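Side-chain contacts in E3 ubiquitin-protein ligase HERC2 (Homo sapiens, PDB 4L1M), which probably attaches ubiquitin to target proteins as a HECT-family E3 ligase, and is represented here by its first RCC1-like beta-propeller domain: residues T56-A59 / R64-I67; I100-H103 / H108-A111; A111-A114 / V118-W121; Y164-T169 / L174-R179. All blocks are in the same frame, centred on the assembly; numbering follows the deposited sequence.

Interaction 1: residues T56-A59 / R64-I67; sequences TQIA and RFLI. With SO4 (sulfate ion), chain G.
I58 and F65 lie side by side on one face of the sheet and point the same way, the CG2 methyl of I58 resting 3.8 Å from CD2 of the F65 ring and meeting it obliquely. That methyl reaches the ring because CG2 is anti to the backbone N of I58 (chi1 -68°, measured to CG1). I67 extends the same row more loosely, with I58 CG1 4.4 Å from I67 CG2. Beyond this row, F376 of the preceding blade meets the F65 ring with the planes at about 35°. On the opposite face the pair is smaller: A59 CB stands 4.4 Å from L66 CB, and both side chains touch I100 of the next blade. Between the two faces, A59 and L66 form an antiparallel hydrogen-bonded pair, with A59 N to L66 O at 3.0 Å and L66 N to A59 O at 2.9 Å, the latter nearly straight at 171°. R64 takes no part in this packing. Its chain is bent, presenting the edge of the guanidinium to a sulfate ion, probably from the crystallisation liquor; NE donates to O1 of the sulfate at 3.1 Å. NH1 of the same group is held by T76 OG1, which helps to fix its rotation. The arrangement is the inner antiparallel hairpin of a blade, strands 55-60 and 64-69, in the seven-bladed RCC1-type beta-propeller, with apolar side chains from both faces filling the seams between blades.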
loop_
_atom_site.group_PDB
_atom_site.type_symbol
_atom_site.label_atom_id
_atom_site.label_comp_id
_atom_site.label_asym_id
_atom_site.label_seq_id
_atom_site.Cartn_x
_atom_site.Cartn_y
_atom_site.Cartn_z
ATOM N N THR A 56 8.104 -1.208 -12.958
ATOM C CA THR A 56 8.777 -0.474 -11.879
ATOM C C THR A 56 7.911 -0.487 -10.630
ATOM O O THR A 56 8.431 -0.398 -9.517
ATOM C CB THR A 56 9.138 0.990 -12.261
ATOM O OG1 THR A 56 7.946 1.769 -12.470
ATOM C CG2 THR A 56 9.968 1.029 -13.515
ATOM N N GLN A 57 6.594 -0.576 -10.826
ATOM C CA GLN A 57 5.635 -0.568 -9.742
ATOM C C GLN A 57 4.369 -1.331 -10.104
ATOM O O GLN A 57 3.985 -1.366 -11.264
ATOM C CB GLN A 57 5.253 0.876 -9.466
ATOM C CG GLN A 57 5.150 1.288 -8.024
ATOM C CD GLN A 57 5.127 2.815 -7.958
ATOM O OE1 GLN A 57 6.116 3.497 -8.351
ATOM N NE2 GLN A 57 4.017 3.360 -7.531
ATOM N N ILE A 58 3.728 -1.928 -9.104
ATOM C CA ILE A 58 2.434 -2.532 -9.265
ATOM C C ILE A 58 1.541 -2.131 -8.095
ATOM O O ILE A 58 1.910 -2.324 -6.949
ATOM C CB ILE A 58 2.537 -4.074 -9.281
ATOM C CG1 ILE A 58 3.255 -4.535 -10.533
ATOM C CG2 ILE A 58 1.140 -4.707 -9.180
ATOM C CD1 ILE A 58 3.369 -6.032 -10.685
ATOM N N ALA A 59 0.358 -1.603 -8.400
ATOM C CA ALA A 59 -0.618 -1.209 -7.400
ATOM C C ALA A 59 -1.857 -2.106 -7.520
ATOM O O ALA A 59 -2.550 -2.091 -8.520
ATOM C CB ALA A 59 -1.003 0.233 -7.587
ATOM N N ARG A 64 -8.556 -5.823 -9.913
ATOM C CA ARG A 64 -7.532 -5.616 -10.914
ATOM C C ARG A 64 -6.299 -4.929 -10.333
ATOM O O ARG A 64 -6.277 -4.544 -9.160
ATOM C CB ARG A 64 -8.094 -4.823 -12.069
ATOM C CG ARG A 64 -8.741 -3.517 -11.688
ATOM C CD ARG A 64 -9.407 -2.868 -12.898
ATOM N NE ARG A 64 -10.372 -3.753 -13.589
ATOM C CZ ARG A 64 -10.175 -4.307 -14.802
ATOM N NH1 ARG A 64 -9.038 -4.108 -15.526
ATOM N NH2 ARG A 64 -11.132 -5.066 -15.327
ATOM N N PHE A 65 -5.251 -4.853 -11.138
ATOM C CA PHE A 65 -4.048 -4.157 -10.734
ATOM C C PHE A 65 -3.543 -3.260 -11.832
ATOM O O PHE A 65 -3.790 -3.510 -13.014
ATOM C CB PHE A 65 -2.943 -5.112 -10.232
ATOM C CG PHE A 65 -2.466 -6.124 -11.247
ATOM C CD1 PHE A 65 -3.230 -7.206 -11.577
ATOM C CD2 PHE A 65 -1.206 -6.026 -11.809
ATOM C CE1 PHE A 65 -2.770 -8.148 -12.494
ATOM C CE2 PHE A 65 -0.744 -6.968 -12.707
ATOM C CZ PHE A 65 -1.525 -8.031 -13.046
ATOM N N LEU A 66 -2.849 -2.214 -11.403
ATOM C CA LEU A 66 -2.204 -1.285 -12.272
ATOM C C LEU A 66 -0.731 -1.618 -12.319
ATOM O O LEU A 66 -0.144 -2.026 -11.304
ATOM C CB LEU A 66 -2.353 0.131 -11.728
ATOM C CG LEU A 66 -3.742 0.756 -11.712
ATOM C CD1 LEU A 66 -3.621 2.198 -11.303
ATOM C CD2 LEU A 66 -4.427 0.677 -13.072
ATOM N N ILE A 67 -0.128 -1.429 -13.489
ATOM C CA ILE A 67 1.308 -1.629 -13.657
ATOM C C ILE A 67 1.905 -0.361 -14.224
ATOM O O ILE A 67 1.399 0.158 -15.214
ATOM C CB ILE A 67 1.594 -2.764 -14.641
ATOM C CG1 ILE A 67 0.797 -4.023 -14.289
ATOM C CG2 ILE A 67 3.061 -3.088 -14.662
ATOM C CD1 ILE A 67 -0.454 -4.226 -15.135
HETATM S S SO4 G . -13.100 -2.370 -10.554
HETATM O O1 SO4 G . -12.841 -3.032 -11.855
HETATM O O2 SO4 G . -14.478 -2.719 -10.108
HETATM O O3 SO4 G . -12.099 -2.848 -9.555
HETATM O O4 SO4 G . -12.947 -0.890 -10.686
#

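Interaction 2: residues I100-H103 / H108-A111. With SO4 (sulfate ion), chain G.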
loop_
_atom_site.group_PDB
_atom_site.type_symbol
_atom_site.label_atom_id
_atom_site.label_comp_id
_atom_site.label_asym_id
_atom_site.label_seq_id
_atom_site.Cartn_x
_atom_site.Cartn_y
_atom_site.Cartn_z
ATOM N N ILE A 100 1.984 5.237 -8.868
ATOM C CA ILE A 100 0.613 4.818 -8.908
ATOM C C ILE A 100 0.198 4.338 -7.535
ATOM O O ILE A 100 1.013 3.978 -6.719
ATOM C CB ILE A 100 0.396 3.678 -9.931
ATOM C CG1 ILE A 100 1.435 2.565 -9.734
ATOM C CG2 ILE A 100 0.429 4.234 -11.328
ATOM C CD1 ILE A 100 1.285 1.377 -10.673
ATOM N N ALA A 101 -1.099 4.314 -7.292
ATOM C CA ALA A 101 -1.598 3.813 -6.038
ATOM C C ALA A 101 -2.996 3.268 -6.197
ATOM O O ALA A 101 -3.751 3.662 -7.090
ATOM C CB ALA A 101 -1.590 4.917 -4.997
ATOM N N ALA A 102 -3.321 2.367 -5.290
ATOM C CA ALA A 102 -4.604 1.750 -5.199
ATOM C C ALA A 102 -4.532 0.930 -3.936
ATOM O O ALA A 102 -3.471 0.738 -3.417
ATOM C CB ALA A 102 -4.874 0.859 -6.395
ATOM N N HIS A 103 -5.662 0.429 -3.460
ATOM C CA HIS A 103 -5.710 -0.312 -2.213
ATOM C C HIS A 103 -6.297 -1.664 -2.491
ATOM O O HIS A 103 -7.217 -1.776 -3.294
ATOM C CB HIS A 103 -6.598 0.425 -1.228
ATOM C CG HIS A 103 -6.589 -0.168 0.126
ATOM N ND1 HIS A 103 -7.460 -1.165 0.495
ATOM C CD2 HIS A 103 -5.802 0.067 1.198
ATOM C CE1 HIS A 103 -7.204 -1.530 1.735
ATOM N NE2 HIS A 103 -6.215 -0.783 2.190
ATOM N N HIS A 108 -10.624 2.400 -6.695
ATOM C CA HIS A 108 -10.215 3.652 -7.269
ATOM C C HIS A 108 -8.713 3.724 -7.303
ATOM O O HIS A 108 -8.049 2.993 -6.593
ATOM C CB HIS A 108 -10.849 4.851 -6.568
ATOM C CG HIS A 108 -10.229 5.202 -5.252
ATOM N ND1 HIS A 108 -10.299 4.372 -4.155
ATOM C CD2 HIS A 108 -9.593 6.324 -4.838
ATOM C CE1 HIS A 108 -9.713 4.960 -3.127
ATOM N NE2 HIS A 108 -9.276 6.145 -3.516
ATOM N N TYR A 109 -8.195 4.604 -8.153
ATOM C CA TYR A 109 -6.786 4.620 -8.485
ATOM C C TYR A 109 -6.300 6.052 -8.441
ATOM O O TYR A 109 -7.065 6.971 -8.747
ATOM C CB TYR A 109 -6.596 4.028 -9.880
ATOM C CG TYR A 109 -7.433 2.789 -10.063
ATOM C CD1 TYR A 109 -6.962 1.544 -9.690
ATOM C CD2 TYR A 109 -8.731 2.883 -10.534
ATOM C CE1 TYR A 109 -7.741 0.410 -9.820
ATOM C CE2 TYR A 109 -9.526 1.769 -10.663
ATOM C CZ TYR A 109 -9.031 0.526 -10.308
ATOM O OH TYR A 109 -9.858 -0.586 -10.436
ATOM N N LEU A 110 -5.037 6.228 -8.059
ATOM C CA LEU A 110 -4.323 7.486 -8.234
ATOM C C LEU A 110 -3.051 7.289 -9.066
ATOM O O LEU A 110 -2.405 6.244 -9.000
ATOM C CB LEU A 110 -3.893 8.032 -6.887
ATOM C CG LEU A 110 -4.981 8.324 -5.888
ATOM C CD1 LEU A 110 -4.336 8.907 -4.640
ATOM C CD2 LEU A 110 -5.997 9.302 -6.430
ATOM N N ALA A 111 -2.690 8.323 -9.812
ATOM C CA ALA A 111 -1.460 8.332 -10.542
ATOM C C ALA A 111 -0.802 9.690 -10.414
ATOM O O ALA A 111 -1.484 10.710 -10.435
ATOM C CB ALA A 111 -1.726 8.007 -11.993
HETATM S S SO4 G . -13.100 -2.370 -10.554
HETATM O O1 SO4 G . -12.841 -3.032 -11.855
HETATM O O2 SO4 G . -14.478 -2.719 -10.108
HETATM O O3 SO4 G . -12.099 -2.848 -9.555
HETATM O O4 SO4 G . -12.947 -0.890 -10.686
#
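A101 and L110 face each other as the hydrogen-bonded pair of an antiparallel hairpin, the two innermost strands of a propeller blade, and the contact is tightest here. A101 N reaches L110 O at 2.9 Å, and L110 N returns to A101 O at 3.0 Å with an angle of 168° at the hydrogen. The paired side chains, with CB of A101 4.3 Å from CB of L110, meet the next blade, where I158 touches both of them. On the other face I100 pairs with A111 and sends CG1 into the position between its backbone N and carbonyl carbon (chi1 49°), leaving CG2 as the branch beside A111 CB at 4.4 Å. I100 meets A59 and L66 of the preceding blade, while A101 on the other face meets the next one.

Near A102 the packing thins out. A102 is partly exposed, and its CB is 4.0 Å from CD1 of the Y109 ring, meeting it obliquely. H108 NE2 is hydrogen-bonded to S165 OG in the next blade, so the polar end of this imidazole is satisfied across a blade boundary. The Y109 ring meets W121 with the planes at about 30° and extends past A102 to a sulfate ion, probably from the crystallisation liquor. R64 of the preceding blade binds the same ion. Y109 OH donates to O4 of the sulfate at 3.1 Å, O4 lying at the ring edge near its plane.

Interaction 3: residues A111-A114 / V118-W121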
loop_
_atom_site.group_PDB
_atom_site.type_symbol
_atom_site.label_atom_id
_atom_site.label_comp_id
_atom_site.label_asym_id
_atom_site.label_seq_id
_atom_site.Cartn_x
_atom_site.Cartn_y
_atom_site.Cartn_z
ATOM N N ALA A 111 -2.690 8.323 -9.812
ATOM C CA ALA A 111 -1.460 8.332 -10.542
ATOM C C ALA A 111 -0.802 9.690 -10.414
ATOM O O ALA A 111 -1.484 10.710 -10.435
ATOM C CB ALA A 111 -1.726 8.007 -11.993
ATOM N N LEU A 112 0.532 9.698 -10.314
ATOM C CA LEU A 112 1.305 10.918 -10.079
ATOM C C LEU A 112 2.313 11.129 -11.199
ATOM O O LEU A 112 3.119 10.262 -11.476
ATOM C CB LEU A 112 2.063 10.817 -8.747
ATOM C CG LEU A 112 3.029 11.967 -8.418
ATOM C CD1 LEU A 112 2.314 13.308 -8.422
ATOM C CD2 LEU A 112 3.680 11.770 -7.071
ATOM N N ALA A 113 2.267 12.309 -11.804
ATOM C CA ALA A 113 3.170 12.687 -12.891
ATOM C C ALA A 113 4.469 13.288 -12.362
ATOM O O ALA A 113 4.520 13.840 -11.262
ATOM C CB ALA A 113 2.480 13.678 -13.824
ATOM N N ALA A 114 5.517 13.177 -13.163
ATOM C CA ALA A 114 6.807 13.765 -12.844
ATOM C C ALA A 114 6.668 15.261 -12.580
ATOM O O ALA A 114 7.303 15.803 -11.670
ATOM C CB ALA A 114 7.774 13.535 -13.995
ATOM N N VAL A 118 -1.704 15.188 -10.196
ATOM C CA VAL A 118 -2.299 13.946 -9.663
ATOM C C VAL A 118 -3.577 13.623 -10.430
ATOM O O VAL A 118 -4.393 14.513 -10.674
ATOM C CB VAL A 118 -2.643 14.087 -8.179
ATOM C CG1 VAL A 118 -3.183 12.783 -7.626
ATOM C CG2 VAL A 118 -1.423 14.508 -7.391
ATOM N N TYR A 119 -3.732 12.364 -10.832
ATOM C CA TYR A 119 -4.915 11.912 -11.565
ATOM C C TYR A 119 -5.651 10.914 -10.727
ATOM O O TYR A 119 -5.038 10.166 -9.976
ATOM C CB TYR A 119 -4.532 11.225 -12.875
ATOM C CG TYR A 119 -3.838 12.119 -13.838
ATOM C CD1 TYR A 119 -2.505 12.458 -13.661
ATOM C CD2 TYR A 119 -4.512 12.638 -14.944
ATOM C CE1 TYR A 119 -1.854 13.283 -14.565
ATOM C CE2 TYR A 119 -3.874 13.455 -15.858
ATOM C CZ TYR A 119 -2.545 13.775 -15.663
ATOM O OH TYR A 119 -1.909 14.607 -16.548
ATOM N N SER A 120 -6.969 10.891 -10.854
ATOM C CA SER A 120 -7.769 9.903 -10.120
ATOM C C SER A 120 -8.845 9.354 -11.011
ATOM O O SER A 120 -9.324 10.041 -11.909
ATOM C CB SER A 120 -8.398 10.532 -8.874
ATOM O OG SER A 120 -9.330 11.533 -9.243
ATOM N N TRP A 121 -9.207 8.113 -10.790
ATOM C CA TRP A 121 -10.371 7.554 -11.465
ATOM C C TRP A 121 -10.933 6.349 -10.717
ATOM O O TRP A 121 -10.358 5.898 -9.715
ATOM C CB TRP A 121 -10.063 7.229 -12.938
ATOM C CG TRP A 121 -9.098 6.109 -13.204
ATOM C CD1 TRP A 121 -9.406 4.895 -13.743
ATOM C CD2 TRP A 121 -7.675 6.104 -13.008
ATOM N NE1 TRP A 121 -8.283 4.131 -13.863
ATOM C CE2 TRP A 121 -7.207 4.843 -13.418
ATOM C CE3 TRP A 121 -6.762 7.020 -12.499
ATOM C CZ2 TRP A 121 -5.856 4.481 -13.356
ATOM C CZ3 TRP A 121 -5.402 6.668 -12.446
ATOM C CH2 TRP A 121 -4.971 5.412 -12.865
#
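A111 makes the central contacts of this hairpin, through its methyl group and both of its backbone polar atoms. Its CB touches the rim of the W121 indole in the plane of the ring, 3.9 Å from CZ3, and also faces Y119 CB. Its backbone pairs with Y119: A111 N lies 3.0 Å from Y119 O, and Y119 N lies 2.8 Å from A111 O. The same A111 carbonyl oxygen sits at the edge of the Y119 ring, 3.8 Å from CD1, while A113 CB approaches another part of that edge at CE1, more distantly.

On the other face L112 and V118 cross obliquely, CD1 of L112 meeting CG2 of V118 at 4.1 Å. The leucine has CG anti to its backbone N (chi1 174°), which swings its branch back toward the valine.

A second layer holds these groups. P140 touches the W121 ring, whereas L92, P140 and V142 pack on Y119; S120 OG, on the far face from these aromatics, is bonded to L129 O. The pair of strands forms the middle of a four-stranded blade: L112 is hydrogen-bonded to V98 and K99 of the innermost strand 97-101, V118 and S120 bond to I143 and K141 near the outermost strand 140-142, and L112 and V118 pack on V155 of strand 155-160 in the following blade.

Interaction 4: residues Y164-T169 / L174-R179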
loop_
_atom_site.group_PDB
_atom_site.type_symbol
_atom_site.label_atom_id
_atom_site.label_comp_id
_atom_site.label_asym_id
_atom_site.label_seq_id
_atom_site.Cartn_x
_atom_site.Cartn_y
_atom_site.Cartn_z
ATOM N N TYR A 164 -11.004 6.121 0.681
ATOM C CA TYR A 164 -10.426 7.450 0.805
ATOM C C TYR A 164 -9.058 7.499 0.165
ATOM O O TYR A 164 -8.626 6.515 -0.433
ATOM C CB TYR A 164 -10.402 7.917 2.262
ATOM C CG TYR A 164 -9.550 7.139 3.235
ATOM C CD1 TYR A 164 -9.789 5.792 3.509
ATOM C CD2 TYR A 164 -8.561 7.780 3.964
ATOM C CE1 TYR A 164 -9.013 5.100 4.436
ATOM C CE2 TYR A 164 -7.794 7.093 4.889
ATOM C CZ TYR A 164 -8.016 5.761 5.123
ATOM O OH TYR A 164 -7.234 5.102 6.062
ATOM N N SER A 165 -8.406 8.660 0.254
ATOM C CA SER A 165 -7.185 8.920 -0.473
ATOM C C SER A 165 -6.274 9.858 0.341
ATOM O O SER A 165 -6.742 10.596 1.223
ATOM C CB SER A 165 -7.523 9.567 -1.823
ATOM O OG SER A 165 -8.362 8.737 -2.614
ATOM N N ALA A 166 -4.978 9.832 0.043
ATOM C CA ALA A 166 -4.069 10.794 0.641
ATOM C C ALA A 166 -2.948 11.188 -0.316
ATOM O O ALA A 166 -2.706 10.514 -1.340
ATOM C CB ALA A 166 -3.493 10.255 1.936
ATOM N N ALA A 167 -2.272 12.289 0.019
ATOM C CA ALA A 167 -1.096 12.670 -0.696
ATOM C C ALA A 167 -0.184 13.524 0.156
ATOM O O ALA A 167 -0.629 14.218 1.048
ATOM C CB ALA A 167 -1.483 13.405 -1.966
ATOM N N ILE A 168 1.102 13.471 -0.135
ATOM C CA ILE A 168 2.109 14.213 0.616
ATOM C C ILE A 168 2.831 15.174 -0.344
ATOM O O ILE A 168 3.196 14.784 -1.453
ATOM C CB ILE A 168 3.119 13.237 1.271
ATOM C CG1 ILE A 168 2.393 12.250 2.184
ATOM C CG2 ILE A 168 4.144 13.983 2.103
ATOM C CD1 ILE A 168 3.248 11.091 2.658
ATOM N N THR A 169 3.054 16.413 0.090
ATOM C CA THR A 169 3.821 17.364 -0.698
ATOM C C THR A 169 5.302 17.294 -0.366
ATOM O O THR A 169 5.705 16.652 0.599
ATOM C CB THR A 169 3.326 18.793 -0.478
ATOM O OG1 THR A 169 3.587 19.211 0.880
ATOM C CG2 THR A 169 1.847 18.864 -0.776
ATOM N N LEU A 174 0.392 16.805 4.606
ATOM C CA LEU A 174 -0.410 15.630 4.306
ATOM C C LEU A 174 -1.853 16.053 4.043
ATOM O O LEU A 174 -2.437 16.755 4.845
ATOM C CB LEU A 174 -0.379 14.658 5.477
ATOM C CG LEU A 174 -1.339 13.483 5.329
ATOM C CD1 LEU A 174 -0.971 12.656 4.109
ATOM C CD2 LEU A 174 -1.353 12.618 6.572
ATOM N N TYR A 175 -2.404 15.615 2.909
ATOM C CA TYR A 175 -3.777 15.916 2.499
ATOM C C TYR A 175 -4.510 14.605 2.454
ATOM O O TYR A 175 -3.957 13.628 1.985
ATOM C CB TYR A 175 -3.805 16.591 1.108
ATOM C CG TYR A 175 -3.305 18.021 1.146
ATOM C CD1 TYR A 175 -1.952 18.302 1.102
ATOM C CD2 TYR A 175 -4.185 19.079 1.273
ATOM C CE1 TYR A 175 -1.492 19.599 1.157
ATOM C CE2 TYR A 175 -3.741 20.379 1.349
ATOM C CZ TYR A 175 -2.391 20.644 1.289
ATOM O OH TYR A 175 -1.941 21.961 1.352
ATOM N N THR A 176 -5.735 14.576 2.970
ATOM C CA THR A 176 -6.576 13.399 2.871
ATOM C C THR A 176 -7.942 13.803 2.347
ATOM O O THR A 176 -8.313 14.970 2.426
ATOM C CB THR A 176 -6.772 12.736 4.231
ATOM O OG1 THR A 176 -7.135 13.731 5.193
ATOM C CG2 THR A 176 -5.487 12.044 4.685
ATOM N N TRP A 177 -8.666 12.853 1.748
ATOM C CA TRP A 177 -10.026 13.114 1.248
ATOM C C TRP A 177 -10.760 11.813 0.970
ATOM O O TRP A 177 -10.157 10.752 0.916
ATOM C CB TRP A 177 -10.008 14.032 0.012
ATOM C CG TRP A 177 -9.329 13.474 -1.218
ATOM C CD1 TRP A 177 -9.941 12.917 -2.311
ATOM C CD2 TRP A 177 -7.920 13.435 -1.496
ATOM N NE1 TRP A 177 -9.010 12.527 -3.235
ATOM C CE2 TRP A 177 -7.762 12.824 -2.765
ATOM C CE3 TRP A 177 -6.773 13.839 -0.791
ATOM C CZ2 TRP A 177 -6.509 12.625 -3.352
ATOM C CZ3 TRP A 177 -5.519 13.622 -1.374
ATOM C CH2 TRP A 177 -5.400 13.036 -2.648
ATOM N N GLY A 178 -12.075 11.912 0.803
ATOM C CA GLY A 178 -12.938 10.727 0.620
ATOM C C GLY A 178 -13.842 10.555 1.820
ATOM O O GLY A 178 -14.217 11.534 2.457
ATOM N N ARG A 179 -14.171 9.303 2.142
ATOM C CA ARG A 179 -15.090 9.002 3.252
ATOM C C ARG A 179 -14.450 9.345 4.564
ATOM O O ARG A 179 -13.255 9.196 4.737
ATOM C CB ARG A 179 -15.487 7.541 3.248
ATOM C CG ARG A 179 -16.398 7.144 2.106
ATOM C CD ARG A 179 -17.823 7.588 2.363
ATOM N NE ARG A 179 -18.764 7.043 1.359
ATOM C CZ ARG A 179 -20.050 7.403 1.246
ATOM N NH1 ARG A 179 -20.578 8.325 2.044
ATOM N NH2 ARG A 179 -20.819 6.847 0.327
#
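Y164 meets G178 at the open end of the hairpin, with Y164 CB 4.1 Å from G178 CA; the backbone angles of G178 (phi 112°) and the closeness of Y164 CA leave no room for a beta carbon. The Y164 ring leads off to the next blade, where T219 OG1 and G213 N bind its hydroxyl.

S165 follows, its methylene set over the face of the W177 indole: CB is 3.7 Å from the centroid of the five-membered ring, a CH-pi contact. The indole takes this place because its CG stands between the backbone N and carbonyl carbon of W177 (chi1 64°), folding the ring back under the first strand. S165 OG is also hydrogen-bonded to R128 O. In the backbone, S165 N binds W177 O at 2.8 Å, and S165 O accepts W177 N in return.

A166 turns to the opposite face, its CB 3.8 Å from T176 CG2. A167 returns to the indole side, CB meeting the ring edge in plane at 4.0 Å from W177 CH2. In the backbone, A167 N to Y175 O and Y175 N to A167 O are both 2.9 Å, the second with an angle of 171° at the hydrogen. I168 packs CG1 against L174 CD1 at 3.9 Å. At the turn end, CG2 of T169 touches Y175 CE1, also at 3.9 Å.

Both strands lie in the middle of their blade: strand 155-160 bonds to A166 and I168 on the inner side, M197 and V199 bond to T176 and L174 on the outer side, and strand 207-212 of the following blade packs on I168 and L174.

From the N terminus, interaction 1 closes the short turn between strands 55-60 and 64-69 of one blade. The chain then passes to the next blade, where interaction 2 closes the loop between its first and second strands; interaction 3 starts from the shared A111 and closes the turn to the third strand, so the two follow in series as a meander. Interaction 4 closes the turn between strands 164-169 and 174-178, one blade further on. None of the loops nest or cross. Interaction 2 lies between its neighbours, touching interaction 1 on one face and interaction 4 on the other, whereas interactions 1 and 4 are about 12 Å apart at their nearest atoms. Together they span three consecutive blades.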